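Local coordinates for putative cellulase CEL6 (Mycobacterium tuberculosis, PDB 1UP3), which probably hydrolyses beta-1,4-glycosidic bonds within cellulose chains, as a family 6 endoglucanase, and binds a thio-linked cello-oligosaccharide in its cleft, at residues 120-125 against 155-160; 185-190 against 212-217. All coordinates share one frame; numbering follows the deposited sequence. Where two conformers were deposited one is given.

Contact 1: 120-125 against 155-160; sequences DALAMA and VYVDAG. With BGC (beta-D-glucopyranose), chain B.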
ATOM      1  N   ASP A 120      -7.801   0.000   1.084  1.00  6.65           N
ATOM      2  CA  ASP A 120      -9.093  -0.246   1.766  1.00  6.86           C
ATOM      3  C   ASP A 120     -10.245   0.549   1.216  1.00  7.38           C
ATOM      4  O   ASP A 120     -11.375   0.237   1.556  1.00  7.73           O
ATOM      5  CB  ASP A 120      -9.067   0.010   3.277  1.00  7.17           C
ATOM      6  CG  ASP A 120      -7.961  -0.706   4.015  1.00  8.88           C
ATOM      7  OD1 ASP A 120      -7.486  -1.771   3.555  1.00  9.38           O
ATOM      8  OD2 ASP A 120      -7.541  -0.239   5.113  1.00  9.48           O
ATOM      9  N   ALA A 121     -10.012   1.555   0.369  1.00  6.54           N
ATOM     10  CA  ALA A 121     -11.123   2.476   0.061  1.00  6.44           C
ATOM     11  C   ALA A 121     -12.270   1.772  -0.655  1.00  6.71           C
ATOM     12  O   ALA A 121     -13.445   1.913  -0.275  1.00  6.82           O
ATOM     13  CB  ALA A 121     -10.646   3.674  -0.722  1.00  6.59           C
ATOM     14  N   LEU A 122     -11.964   1.039  -1.704  1.00  6.37           N
ATOM     15  CA  LEU A 122     -13.021   0.336  -2.459  1.00  6.13           C
ATOM     16  C   LEU A 122     -13.613  -0.804  -1.622  1.00  6.84           C
ATOM     17  O   LEU A 122     -14.824  -1.026  -1.658  1.00  7.78           O
ATOM     18  CB  LEU A 122     -12.525  -0.221  -3.778  1.00  7.02           C
ATOM     19  CG  LEU A 122     -12.057   0.806  -4.826  1.00  8.27           C
ATOM     20  CD1 LEU A 122     -11.685   0.103  -6.118  1.00  9.73           C
ATOM     21  CD2 LEU A 122     -13.121   1.832  -5.088  1.00  9.91           C
ATOM     22  N   ALA A 123     -12.769  -1.500  -0.870  1.00  6.82           N
ATOM     23  CA  ALA A 123     -13.232  -2.697  -0.121  1.00  8.20           C
ATOM     24  C   ALA A 123     -14.105  -2.316   1.053  1.00  9.22           C
ATOM     25  O   ALA A 123     -15.030  -3.066   1.389  1.00 10.85           O
ATOM     26  CB  ALA A 123     -12.049  -3.537   0.350  1.00  9.11           C
ATOM     27  N   MET A 124     -13.823  -1.162   1.673  1.00  8.07           N
ATOM     28  CA  MET A 124     -14.517  -0.717   2.887  1.00  9.97           C
ATOM     29  C   MET A 124     -15.699   0.214   2.582  1.00 10.51           C
ATOM     30  O   MET A 124     -16.397   0.636   3.493  1.00 11.01           O
ATOM     31  CB  MET A 124     -13.548  -0.044   3.866  1.00 10.61           C
ATOM     32  CG  MET A 124     -13.992  -0.172   5.323  1.00 12.26           C
ATOM     33  SD  MET A 124     -12.953   0.796   6.424  1.00 16.14           S
ATOM     34  CE  MET A 124     -11.558  -0.113   6.301  1.00 12.80           C
ATOM     35  N   ALA A 125     -15.950   0.476   1.309  1.00  9.33           N
ATOM     36  CA  ALA A 125     -16.907   1.511   0.909  1.00  9.78           C
ATOM     37  C   ALA A 125     -18.324   1.237   1.396  1.00 11.21           C
ATOM     38  O   ALA A 125     -19.093   2.167   1.507  1.00 11.49           O
ATOM     39  CB  ALA A 125     -16.873   1.718  -0.567  1.00  9.81           C
ATOM     40  N   VAL A 155       0.334   2.530 -11.880  1.00  5.42           N
ATOM     41  CA  VAL A 155      -0.731   2.840 -10.904  1.00  5.60           C
ATOM     42  C   VAL A 155      -1.522   1.579 -10.599  1.00  5.44           C
ATOM     43  O   VAL A 155      -2.022   0.921 -11.525  1.00  5.32           O
ATOM     44  CB  VAL A 155      -1.653   3.967 -11.414  1.00  5.56           C
ATOM     45  CG1 VAL A 155      -2.777   4.253 -10.384  1.00  6.96           C
ATOM     46  CG2 VAL A 155      -0.846   5.227 -11.707  1.00  6.45           C
ATOM     47  N   TYR A 156      -1.648   1.279  -9.310  1.00  5.44           N
ATOM     48  CA  TYR A 156      -2.359   0.086  -8.836  1.00  5.07           C
ATOM     49  C   TYR A 156      -3.427   0.556  -7.859  1.00  5.26           C
ATOM     50  O   TYR A 156      -3.125   1.153  -6.824  1.00  5.47           O
ATOM     51  CB  TYR A 156      -1.417  -0.923  -8.151  1.00  4.67           C
ATOM     52  CG  TYR A 156      -0.350  -1.462  -9.082  1.00  5.59           C
ATOM     53  CD1 TYR A 156       0.866  -0.811  -9.210  1.00  4.81           C
ATOM     54  CD2 TYR A 156      -0.555  -2.602  -9.855  1.00  4.41           C
ATOM     55  CE1 TYR A 156       1.846  -1.252 -10.063  1.00  5.59           C
ATOM     56  CE2 TYR A 156       0.447  -3.040 -10.741  1.00  5.07           C
ATOM     57  CZ  TYR A 156       1.623  -2.361 -10.844  1.00  7.57           C
ATOM     58  OH  TYR A 156       2.616  -2.797 -11.696  1.00  6.75           O
ATOM     59  N   VAL A 157      -4.687   0.322  -8.188  1.00  4.30           N
ATOM     60  CA  VAL A 157      -5.803   0.694  -7.316  1.00  5.32           C
ATOM     61  C   VAL A 157      -6.003  -0.366  -6.254  1.00  5.69           C
ATOM     62  O   VAL A 157      -6.071  -1.560  -6.543  1.00  4.86           O
ATOM     63  CB  VAL A 157      -7.112   0.808  -8.153  1.00  5.78           C
ATOM     64  CG1 VAL A 157      -8.260   1.126  -7.251  1.00  7.21           C
ATOM     65  CG2 VAL A 157      -6.902   1.845  -9.269  1.00  6.32           C
ATOM     66  N   ASP A 158      -6.115   0.015  -4.998  1.00  5.65           N
ATOM     67  CA  ASP A 158      -6.195  -1.047  -4.010  1.00  6.13           C
ATOM     68  C   ASP A 158      -7.516  -1.804  -4.112  1.00  6.11           C
ATOM     69  O   ASP A 158      -8.603  -1.198  -4.237  1.00  6.45           O
ATOM     70  CB  ASP A 158      -5.991  -0.518  -2.611  1.00  6.37           C
ATOM     71  CG  ASP A 158      -5.887  -1.641  -1.618  1.00  7.96           C
ATOM     72  OD1 ASP A 158      -4.840  -2.317  -1.621  1.00  8.24           O
ATOM     73  OD2 ASP A 158      -6.871  -1.993  -0.898  1.00  7.64           O
ATOM     74  N   ALA A 159      -7.444  -3.132  -3.913  1.00  4.82           N
ATOM     75  CA  ALA A 159      -8.586  -4.011  -4.124  1.00  5.20           C
ATOM     76  C   ALA A 159      -8.835  -4.975  -2.933  1.00  5.79           C
ATOM     77  O   ALA A 159      -9.467  -6.027  -3.113  1.00  8.29           O
ATOM     78  CB  ALA A 159      -8.375  -4.802  -5.404  1.00  5.29           C
ATOM     79  N   GLY A 160      -8.363  -4.633  -1.746  1.00  5.24           N
ATOM     80  CA  GLY A 160      -8.651  -5.455  -0.574  1.00  6.03           C
ATOM     81  C   GLY A 160      -7.856  -6.724  -0.556  1.00  6.19           C
ATOM     82  O   GLY A 160      -6.639  -6.696  -0.776  1.00  5.54           O
TER
HETATM   83  C2  BGC B   4      -9.172  -2.683   8.678  1.00 10.07           C
HETATM   84  C3  BGC B   4      -8.153  -1.735   8.064  1.00 10.22           C
HETATM   85  C4  BGC B   4      -6.928  -2.508   7.573  1.00  8.66           C
HETATM   86  C5  BGC B   4      -7.405  -3.669   6.674  1.00  6.00           C
HETATM   87  C6  BGC B   4      -6.242  -4.588   6.276  1.00  6.77           C
HETATM   88  C1  BGC B   4      -9.514  -3.800   7.685  1.00  9.85           C
HETATM   89  O2  BGC B   4     -10.344  -1.976   9.125  1.00 13.03           O
HETATM   90  O3  BGC B   4      -7.772  -0.712   8.970  1.00 10.65           O
HETATM   91  O4  BGC B   4      -6.018  -1.679   6.842  1.00  9.94           O
HETATM   92  O5  BGC B   4      -8.344  -4.499   7.339  1.00  8.49           O
HETATM   93  O6  BGC B   4      -6.684  -5.598   5.390  1.00  7.16           O
HETATM   94  O   HOH W   1      -7.151  -3.476   1.443  1.00 10.82           O
HETATM   95  O   HOH W   2      -9.272   1.244  -3.032  1.00  9.57           O
HETATM   96  O   HOH W   3      -9.754  -1.416  -1.351  1.00  9.25           O
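At the C-terminal end of strand 153-158 the carboxylate of D158 receives the backbone N-H of D120. From CB outward, D158 swings CG anti to its own backbone N (chi1 -172°), so that the carboxylate leans over the start of 120-125. CB stands 4.1 Å and CG 3.7 Å from D120 N, the approach tightening toward the tip. There the two oxygens divide the work. OD1 turns to the hydroxyl of S186 on the next strand, whereas OD2 accepts from D120 N at 3.0 Å in a nearly straight bond (N-H...O 177°). G160 N reaches the same OD2 from the other face of the carboxylate plane, closing an Asx turn. Both donors stand well out of that plane, and together with the S186 bond they would fix the rotation of the group.

This is the C-terminal end of the strands of the parallel sheet in the family 6 catalytic domain, where the loops leaving the strands carry sugar-binding residues. D120 belongs to that site: its OD2 accepts from O4 of a bound beta-D-glucopyranose at 2.7 Å, and N191 and D82 bind the same sugar. The methyl CE of M124 lies near the O2 hydroxyl of that sugar. One water lies between D120 OD1 and D158 OD2, two carboxylate oxygens 4.5 Å apart. A second water joins L122 N to D158 O.

One residue back along the strand from D158, the contact is apolar: L122 CD1 meets V157 CG1 at 3.7 Å, the two side chains crossing at about a right angle, and helices 130-147 and 167-176 pack around the pair. A123 CB rests 4.0 Å from the CA of G160, where the chain turns with positive phi.

Contact 2: 185-190 against 212-217; sequences FSLNVS and SHYVID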
ATOM      1  N   PHE A 185      -4.216  -3.413  -9.962  1.00  5.71           N
ATOM      2  CA  PHE A 185      -4.685  -3.321  -8.592  1.00  4.64           C
ATOM      3  C   PHE A 185      -3.702  -3.930  -7.575  1.00  4.52           C
ATOM      4  O   PHE A 185      -2.776  -4.625  -7.949  1.00  4.88           O
ATOM      5  CB  PHE A 185      -6.088  -4.009  -8.478  1.00  5.49           C
ATOM      6  CG  PHE A 185      -6.080  -5.454  -8.876  1.00  5.10           C
ATOM      7  CD1 PHE A 185      -6.211  -5.812 -10.209  1.00  5.04           C
ATOM      8  CD2 PHE A 185      -5.969  -6.479  -7.924  1.00  5.66           C
ATOM      9  CE1 PHE A 185      -6.216  -7.147 -10.597  1.00  5.91           C
ATOM     10  CE2 PHE A 185      -5.999  -7.808  -8.328  1.00  5.62           C
ATOM     11  CZ  PHE A 185      -6.086  -8.140  -9.662  1.00  4.54           C
ATOM     12  N   SER A 186      -3.929  -3.635  -6.290  1.00  5.20           N
ATOM     13  CA  SER A 186      -3.105  -4.188  -5.215  1.00  4.74           C
ATOM     14  C   SER A 186      -3.921  -5.020  -4.277  1.00  4.98           C
ATOM     15  O   SER A 186      -5.118  -4.771  -4.078  1.00  5.01           O
ATOM     16  CB  SER A 186      -2.360  -3.067  -4.447  1.00  5.96           C
ATOM     17  OG  SER A 186      -3.260  -2.091  -3.989  1.00  6.07           O
ATOM     18  N   LEU A 187      -3.264  -6.031  -3.716  1.00  4.58           N
ATOM     19  CA  LEU A 187      -3.873  -6.968  -2.757  1.00  4.42           C
ATOM     20  C   LEU A 187      -3.054  -7.128  -1.483  1.00  4.86           C
ATOM     21  O   LEU A 187      -1.826  -6.999  -1.487  1.00  4.26           O
ATOM     22  CB  LEU A 187      -3.954  -8.344  -3.382  1.00  4.98           C
ATOM     23  CG  LEU A 187      -4.796  -8.521  -4.656  1.00  5.47           C
ATOM     24  CD1 LEU A 187      -4.647  -9.948  -5.213  1.00  3.88           C
ATOM     25  CD2 LEU A 187      -6.254  -8.194  -4.320  1.00  6.28           C
ATOM     26  N   ASN A 188      -3.756  -7.459  -0.401  1.00  4.74           N
ATOM     27  CA  ASN A 188      -3.142  -7.847   0.866  1.00  5.74           C
ATOM     28  C   ASN A 188      -2.487  -6.715   1.640  1.00  4.87           C
ATOM     29  O   ASN A 188      -1.710  -6.985   2.559  1.00  4.85           O
ATOM     30  CB  ASN A 188      -2.108  -8.968   0.649  1.00  5.06           C
ATOM     31  CG  ASN A 188      -2.085 -10.010   1.788  1.00  6.60           C
ATOM     32  OD1 ASN A 188      -3.103 -10.282   2.462  1.00  4.79           O
ATOM     33  ND2 ASN A 188      -0.914 -10.548   2.039  1.00  5.07           N
ATOM     34  N   VAL A 189      -2.774  -5.462   1.260  1.00  4.55           N
ATOM     35  CA  VAL A 189      -2.089  -4.340   1.878  1.00  4.95           C
ATOM     36  C   VAL A 189      -2.384  -4.304   3.387  1.00  5.49           C
ATOM     37  O   VAL A 189      -3.545  -4.293   3.817  1.00  5.28           O
ATOM     38  CB  VAL A 189      -2.402  -2.963   1.173  1.00  5.22           C
ATOM     39  CG1 VAL A 189      -1.770  -1.807   1.960  1.00  4.69           C
ATOM     40  CG2 VAL A 189      -1.943  -2.975  -0.258  1.00  4.83           C
ATOM     41  N   SER A 190      -1.326  -4.285   4.183  1.00  4.84           N
ATOM     42  CA  SER A 190      -1.420  -4.345   5.611  1.00  6.06           C
ATOM     43  C   SER A 190      -2.043  -5.602   6.161  1.00  5.88           C
ATOM     44  O   SER A 190      -2.395  -5.607   7.326  1.00  6.45           O
ATOM     45  CB  SER A 190      -2.116  -3.099   6.189  1.00  7.59           C
ATOM     46  OG  SER A 190      -1.519  -1.935   5.677  1.00  9.61           O
ATOM     47  N   SER A 212      -6.047  -7.177 -16.240  1.00 10.50           N
ATOM     48  CA  SER A 212      -5.251  -6.228 -15.461  0.60  9.08           C
ATOM     49  C   SER A 212      -4.218  -6.976 -14.617  1.00  8.91           C
ATOM     50  O   SER A 212      -4.354  -8.179 -14.323  1.00  9.13           O
ATOM     51  CB  SER A 212      -6.124  -5.359 -14.594  0.60  9.55           C
ATOM     52  OG  SER A 212      -6.659  -6.114 -13.545  0.60  9.77           O
ATOM     53  N   HIS A 213      -3.160  -6.262 -14.255  1.00  6.76           N
ATOM     54  CA  HIS A 213      -2.067  -6.824 -13.482  1.00  7.42           C
ATOM     55  C   HIS A 213      -2.172  -6.388 -12.020  1.00  6.60           C
ATOM     56  O   HIS A 213      -2.940  -5.486 -11.691  1.00  6.43           O
ATOM     57  CB  HIS A 213      -0.735  -6.384 -14.099  1.00  7.45           C
ATOM     58  CG  HIS A 213      -0.458  -7.015 -15.439  1.00  7.97           C
ATOM     59  ND1 HIS A 213      -1.053  -6.586 -16.604  1.00 12.00           N
ATOM     60  CD2 HIS A 213       0.351  -8.052 -15.780  1.00  9.86           C
ATOM     61  CE1 HIS A 213      -0.638  -7.346 -17.609  1.00 12.57           C
ATOM     62  NE2 HIS A 213       0.209  -8.248 -17.140  1.00 13.02           N
ATOM     63  N   TYR A 214      -1.384  -7.000 -11.136  1.00  6.06           N
ATOM     64  CA  TYR A 214      -1.533  -6.703  -9.716  1.00  5.50           C
ATOM     65  C   TYR A 214      -0.217  -6.887  -8.958  1.00  5.79           C
ATOM     66  O   TYR A 214       0.716  -7.570  -9.425  1.00  5.49           O
ATOM     67  CB  TYR A 214      -2.672  -7.542  -9.048  1.00  4.91           C
ATOM     68  CG  TYR A 214      -2.463  -9.032  -9.133  1.00  6.17           C
ATOM     69  CD1 TYR A 214      -2.869  -9.748 -10.265  1.00  7.48           C
ATOM     70  CD2 TYR A 214      -1.768  -9.706  -8.164  1.00  5.61           C
ATOM     71  CE1 TYR A 214      -2.623 -11.097 -10.379  1.00  7.03           C
ATOM     72  CE2 TYR A 214      -1.512 -11.066  -8.275  1.00  7.02           C
ATOM     73  CZ  TYR A 214      -1.915 -11.751  -9.372  1.00  8.31           C
ATOM     74  OH  TYR A 214      -1.595 -13.092  -9.488  1.00  7.75           O
ATOM     75  N   VAL A 215      -0.195  -6.290  -7.784  1.00  6.30           N
ATOM     76  CA  VAL A 215       0.892  -6.489  -6.847  1.00  5.32           C
ATOM     77  C   VAL A 215       0.311  -7.010  -5.525  1.00  4.64           C
ATOM     78  O   VAL A 215      -0.857  -6.754  -5.228  1.00  5.66           O
ATOM     79  CB  VAL A 215       1.663  -5.196  -6.622  1.00  5.44           C
ATOM     80  CG1 VAL A 215       2.360  -4.759  -7.877  1.00  6.15           C
ATOM     81  CG2 VAL A 215       0.752  -4.077  -6.106  1.00  5.47           C
ATOM     82  N   ILE A 216       1.114  -7.772  -4.790  1.00  3.69           N
ATOM     83  CA  ILE A 216       0.729  -8.347  -3.515  1.00  3.37           C
ATOM     84  C   ILE A 216       1.708  -7.770  -2.446  1.00  3.93           C
ATOM     85  O   ILE A 216       2.932  -7.866  -2.616  1.00  4.70           O
ATOM     86  CB  ILE A 216       0.793  -9.878  -3.525  1.00  4.26           C
ATOM     87  CG1 ILE A 216      -0.176 -10.473  -4.562  1.00  5.19           C
ATOM     88  CG2 ILE A 216       0.450 -10.423  -2.152  1.00  4.58           C
ATOM     89  CD1 ILE A 216       0.082 -11.948  -4.879  1.00  5.80           C
ATOM     90  N   ASP A 217       1.144  -7.308  -1.334  1.00  4.91           N
ATOM     91  CA  ASP A 217       1.882  -6.875  -0.120  1.00  4.63           C
ATOM     92  C   ASP A 217       2.284  -8.159   0.603  1.00  3.93           C
ATOM     93  O   ASP A 217       1.445  -8.868   1.165  1.00  3.80           O
ATOM     94  CB  ASP A 217       1.018  -6.012   0.781  1.00  4.38           C
ATOM     95  CG  ASP A 217       1.771  -5.318   1.840  1.00  5.45           C
ATOM     96  OD1 ASP A 217       2.974  -5.630   2.031  1.00  5.32           O
ATOM     97  OD2 ASP A 217       1.258  -4.399   2.531  1.00  5.28           O
TER
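F185 and Y214 share the same first torsion, with CG set between the backbone N and the carbonyl carbon (chi1 near 60° in both), and their side chains therefore run side by side in the same direction. The rings are close to parallel, with 25° between planes, but slid so far apart that they barely overlap. What covers one face of the F185 ring is the CB of Y214, a CH-pi contact 3.5 Å from the ring centroid. In one of its two conformers, S212 brings OG to the edge of that ring in its plane, 3.2 Å from F185 CE1, with the hydroxyl bonded to T209. Further along this face of the sheet, L187 CD1 touches Y214 CD2, and helix 195-208 covers the row, with E203 holding the Y214 hydroxyl. On the other face S186 CB packs against V215 CG2.

Between the backbones the bonds alternate as parallel strands require: F185 N to H213 O, V215 N to F185 O, L187 N to V215 O, and D217 N to L187 O. Beyond L187 the 185-190 segment leaves the strand, and side chains continue the pairing. N188 ND2 donates to D217 O at 3.0 Å, D217 O lying somewhat out of the plane of the amide, while N188 OD1 accepts from Y193 N. D217, with CG anti to the backbone N (chi1 -167°), sends OD2 across to S190 N at 3.1 Å, which meets it from above the carboxylate plane. K261 N also donates to OD2, and OD1 takes S219 and I260, a set of partners that would hold this buried carboxylate firmly. V189, which lines the glycan pocket, is thereby set beside D217. Strand 184-187, helix 195-208 and strand 213-217 form a beta-alpha-beta crossover in the parallel sheet of the family 6 catalytic domain.

Both contacts are buried and share one parallel sheet, in which strands 153-158 and 184-187 are neighbours; their centres lie 9 Å apart. They meet directly where A159 N faces S186 O at 2.9 Å, a probable backbone hydrogen bond. Each has a carboxylate at its loop end. Contact 2 adds it to a regular backbone ladder between strands, with an aromatic and aliphatic layer under a helix. Contact 1, a short helical turn against a strand end, rests mainly on its carboxylate and on ordered waters, with a smaller apolar patch, and buries less than half the area. Each reaches the glycan pocket, through D120 and M124 in contact 1 and V189 in contact 2.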